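Local structure of hypothetical oxidoreductase (Sinorhizobium meliloti, 3RH7) at residues 226-239 against 251-264. The protein binds flavin mononucleotide in a split-barrel domain and probably acts as an NADPH-dependent flavin reductase. Residues are numbered along the deposited sequence; the frame is centred on the assembly and turned at random.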
# COMPACT_ATOMS: atom_id res chain seq x y z
N GLN A 226 18.10 -4.72 20.93
CA GLN A 226 18.93 -4.70 22.14
C GLN A 226 18.05 -4.92 23.39
O GLN A 226 18.40 -5.74 24.24
CB GLN A 226 19.64 -3.31 22.20
CG GLN A 226 20.29 -2.87 23.53
CD GLN A 226 19.33 -2.27 24.53
OE1 GLN A 226 18.44 -1.49 24.19
NE2 GLN A 226 19.45 -2.68 25.79
N LEU A 227 16.95 -4.14 23.49
CA LEU A 227 16.05 -4.08 24.61
C LEU A 227 15.39 -5.43 24.90
O LEU A 227 15.44 -5.93 26.06
CB LEU A 227 14.99 -2.99 24.33
CG LEU A 227 13.90 -2.75 25.40
CD1 LEU A 227 14.45 -2.08 26.66
CD2 LEU A 227 12.76 -1.95 24.82
N THR A 228 14.80 -6.01 23.83
CA THR A 228 14.01 -7.23 23.86
C THR A 228 14.84 -8.51 23.67
O THR A 228 14.45 -9.58 24.18
CB THR A 228 12.94 -7.18 22.78
OG1 THR A 228 13.59 -7.18 21.51
CG2 THR A 228 12.02 -5.95 22.90
N GLY A 229 15.93 -8.41 22.92
CA GLY A 229 16.76 -9.57 22.60
C GLY A 229 16.12 -10.39 21.48
O GLY A 229 16.46 -11.57 21.27
N LEU A 230 15.17 -9.77 20.78
CA LEU A 230 14.39 -10.35 19.71
C LEU A 230 14.77 -9.66 18.39
O LEU A 230 15.48 -8.66 18.41
CB LEU A 230 12.91 -10.12 20.04
CG LEU A 230 12.10 -11.22 20.69
CD1 LEU A 230 12.77 -11.79 21.91
CD2 LEU A 230 10.78 -10.68 21.13
N ASN A 231 14.32 -10.21 17.26
CA ASN A 231 14.57 -9.64 15.94
C ASN A 231 13.43 -8.75 15.60
O ASN A 231 12.28 -9.13 15.82
CB ASN A 231 14.78 -10.72 14.89
CG ASN A 231 16.03 -11.53 15.06
OD1 ASN A 231 17.13 -10.99 15.25
ND2 ASN A 231 15.89 -12.84 14.97
N VAL A 232 13.72 -7.54 15.10
CA VAL A 232 12.69 -6.55 14.85
C VAL A 232 12.72 -6.06 13.41
O VAL A 232 13.79 -6.04 12.78
CB VAL A 232 12.86 -5.38 15.87
CG1 VAL A 232 12.03 -4.16 15.48
CG2 VAL A 232 12.51 -5.83 17.30
N THR A 233 11.53 -5.72 12.87
CA THR A 233 11.36 -5.12 11.56
C THR A 233 10.53 -3.87 11.78
O THR A 233 9.40 -3.95 12.26
CB THR A 233 10.77 -6.07 10.50
OG1 THR A 233 11.80 -6.95 10.04
CG2 THR A 233 10.21 -5.33 9.28
N ILE A 234 11.11 -2.70 11.45
CA ILE A 234 10.37 -1.45 11.58
C ILE A 234 9.59 -1.29 10.29
O ILE A 234 10.13 -1.55 9.22
CB ILE A 234 11.32 -0.26 11.85
CG1 ILE A 234 12.26 -0.49 13.05
CG2 ILE A 234 10.56 1.05 11.95
CD1 ILE A 234 11.63 -0.60 14.40
N GLY A 235 8.33 -0.94 10.41
CA GLY A 235 7.47 -0.77 9.25
C GLY A 235 7.14 0.66 8.90
O GLY A 235 8.02 1.51 8.81
N PHE A 236 5.85 0.90 8.66
CA PHE A 236 5.34 2.21 8.29
C PHE A 236 5.16 3.07 9.51
O PHE A 236 4.94 2.55 10.60
CB PHE A 236 3.99 2.08 7.54
CG PHE A 236 4.07 1.66 6.10
CD1 PHE A 236 4.40 2.57 5.11
CD2 PHE A 236 3.80 0.35 5.72
CE1 PHE A 236 4.48 2.18 3.77
CE2 PHE A 236 3.89 -0.04 4.39
CZ PHE A 236 4.23 0.87 3.42
N LEU A 237 5.23 4.38 9.32
CA LEU A 237 5.01 5.34 10.39
C LEU A 237 3.59 5.18 10.93
O LEU A 237 2.63 5.03 10.15
CB LEU A 237 5.24 6.77 9.88
CG LEU A 237 6.68 7.17 9.68
CD1 LEU A 237 6.76 8.45 8.93
CD2 LEU A 237 7.37 7.33 10.99
N TYR A 238 3.47 5.13 12.25
CA TYR A 238 2.19 4.95 12.90
C TYR A 238 1.56 6.31 13.23
O TYR A 238 0.39 6.55 12.91
CB TYR A 238 2.38 4.13 14.16
CG TYR A 238 1.12 3.53 14.73
CD1 TYR A 238 0.64 2.31 14.27
CD2 TYR A 238 0.48 4.11 15.81
CE1 TYR A 238 -0.47 1.71 14.84
CE2 TYR A 238 -0.63 3.52 16.40
CZ TYR A 238 -1.10 2.31 15.91
OH TYR A 238 -2.20 1.71 16.46
N SER A 239 2.35 7.20 13.82
CA SER A 239 1.90 8.50 14.26
C SER A 239 3.08 9.49 14.43
O SER A 239 4.16 9.10 14.86
CB SER A 239 1.18 8.32 15.60
OG SER A 239 0.86 9.55 16.22
N ILE A 251 7.97 10.55 17.06
CA ILE A 251 7.86 9.76 15.82
C ILE A 251 7.62 8.31 16.25
O ILE A 251 8.51 7.68 16.84
CB ILE A 251 9.07 9.92 14.84
CG1 ILE A 251 9.12 11.36 14.26
CG2 ILE A 251 9.02 8.89 13.72
CD1 ILE A 251 10.35 11.71 13.50
N VAL A 252 6.39 7.81 16.01
CA VAL A 252 5.98 6.45 16.40
C VAL A 252 5.85 5.60 15.14
O VAL A 252 5.16 5.99 14.19
CB VAL A 252 4.70 6.42 17.26
CG1 VAL A 252 4.37 5.01 17.74
CG2 VAL A 252 4.81 7.37 18.44
N TYR A 253 6.55 4.46 15.14
CA TYR A 253 6.56 3.51 14.02
C TYR A 253 5.77 2.30 14.36
O TYR A 253 5.59 1.96 15.54
CB TYR A 253 7.99 3.07 13.72
CG TYR A 253 8.72 3.88 12.68
CD1 TYR A 253 8.55 3.62 11.32
CD2 TYR A 253 9.66 4.83 13.05
CE1 TYR A 253 9.31 4.29 10.35
CE2 TYR A 253 10.40 5.53 12.09
CZ TYR A 253 10.23 5.24 10.74
OH TYR A 253 10.98 5.87 9.78
N HIS A 254 5.28 1.61 13.32
CA HIS A 254 4.63 0.35 13.53
C HIS A 254 5.76 -0.66 13.39
O HIS A 254 6.62 -0.44 12.54
CB HIS A 254 3.44 0.14 12.56
CG HIS A 254 2.58 -1.05 12.90
ND1 HIS A 254 2.79 -1.83 14.06
CD2 HIS A 254 1.56 -1.59 12.21
CE1 HIS A 254 1.89 -2.80 14.03
NE2 HIS A 254 1.13 -2.71 12.94
N ALA A 255 5.86 -1.68 14.28
CA ALA A 255 6.96 -2.64 14.16
C ALA A 255 6.53 -4.08 14.47
O ALA A 255 5.42 -4.31 14.92
CB ALA A 255 8.11 -2.22 15.05
N LEU A 256 7.42 -5.06 14.18
CA LEU A 256 7.19 -6.48 14.42
C LEU A 256 8.34 -7.12 15.13
O LEU A 256 9.50 -6.88 14.76
CB LEU A 256 6.97 -7.25 13.12
CG LEU A 256 5.67 -7.07 12.41
CD1 LEU A 256 5.66 -7.90 11.16
CD2 LEU A 256 4.49 -7.39 13.30
N ALA A 257 8.02 -8.00 16.09
CA ALA A 257 9.03 -8.75 16.81
C ALA A 257 8.94 -10.23 16.48
O ALA A 257 7.84 -10.77 16.24
CB ALA A 257 8.88 -8.53 18.30
N SER A 258 10.12 -10.90 16.49
CA SER A 258 10.22 -12.33 16.25
C SER A 258 9.63 -13.07 17.47
O SER A 258 9.29 -12.43 18.47
CB SER A 258 11.67 -12.72 15.99
OG SER A 258 12.50 -12.34 17.07
N ASP A 259 9.46 -14.39 17.38
CA ASP A 259 8.87 -15.13 18.50
C ASP A 259 9.87 -15.28 19.64
O ASP A 259 11.10 -15.21 19.42
CB ASP A 259 8.34 -16.48 18.04
CG ASP A 259 7.15 -16.38 17.10
OD1 ASP A 259 6.39 -15.38 17.19
OD2 ASP A 259 6.96 -17.32 16.31
N GLY A 260 9.33 -15.40 20.86
CA GLY A 260 10.10 -15.56 22.08
C GLY A 260 9.81 -14.57 23.18
O GLY A 260 9.21 -13.52 22.96
N ALA A 261 10.28 -14.89 24.38
CA ALA A 261 10.12 -14.02 25.54
C ALA A 261 11.14 -12.90 25.50
O ALA A 261 12.34 -13.17 25.34
CB ALA A 261 10.26 -14.82 26.82
N PRO A 262 10.69 -11.62 25.62
CA PRO A 262 11.65 -10.51 25.60
C PRO A 262 12.46 -10.44 26.90
O PRO A 262 11.95 -10.72 28.00
CB PRO A 262 10.76 -9.28 25.40
CG PRO A 262 9.47 -9.65 26.00
CD PRO A 262 9.30 -11.14 25.80
N ARG A 263 13.75 -10.06 26.74
CA ARG A 263 14.78 -9.84 27.75
C ARG A 263 14.22 -9.03 28.96
O ARG A 263 14.50 -9.35 30.11
CB ARG A 263 15.94 -9.09 27.07
CG ARG A 263 17.23 -9.03 27.84
CD ARG A 263 18.30 -8.24 27.12
NE ARG A 263 19.51 -8.17 27.96
CZ ARG A 263 20.45 -9.12 28.04
NH1 ARG A 263 20.34 -10.23 27.31
NH2 ARG A 263 21.49 -8.98 28.84
N GLN A 264 13.43 -7.98 28.65
CA GLN A 264 12.74 -7.06 29.56
C GLN A 264 11.37 -6.71 28.98
O GLN A 264 11.18 -6.86 27.77
CB GLN A 264 13.55 -5.78 29.75
CG GLN A 264 14.64 -5.89 30.80
CD GLN A 264 15.51 -4.66 30.86
OE1 GLN A 264 15.70 -3.94 29.85
NE2 GLN A 264 16.09 -4.42 32.02
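Y253, in strand 251-257, and the aliphatic residues I234 and L237 illustrate how a bulged antiparallel hairpin can clamp an aromatic ring. From CB, which meets CG2 of I234, the tyrosine runs out between two methyl groups. CG2 of I234 lies over one face, offset toward the rim near CG and CD1; chi1 of -53° sets CG1 of I234 beside its own backbone N and leaves CG2 anti to it, where it reaches the ring, while CD1 of I234 goes to CB of A255. CD2 of L237 sits above the centre of the opposite face, 3.5 Å from the ring centroid, and also touches CG2 of I251. At one edge, CD1 and CE1 border O of G235; on the other, CD2 of Y253 touches both methyls and CE2 touches CD2 of L237, which CZ and OH still meet farther out.

The backbone ladder passes this ring with two shifts of register. T233 and L256 form a hydrogen-bonded pair, with both bonds 3.0 Å from N to O; beyond them, N of H254 bonds to O of F236 at 2.9 Å. O of V252 then accepts from N of Y238 and N of S239, a classic bulge. Y238 turns the edge of its ring to the face of H254, planes at 69°, while ND1 of H254 bonds to O of V189.

At the other end N of R263 bonds to O of T228, 2.7 Å away, approaching from above the carbonyl plane.

Strand 232-242 is an outermost strand, within this chain, of the four-stranded mixed sheet, with 251-257 between it and strand 184-191; helix 216-228 packs against I234 and Y253, and the second subunit reaches T233 and L256.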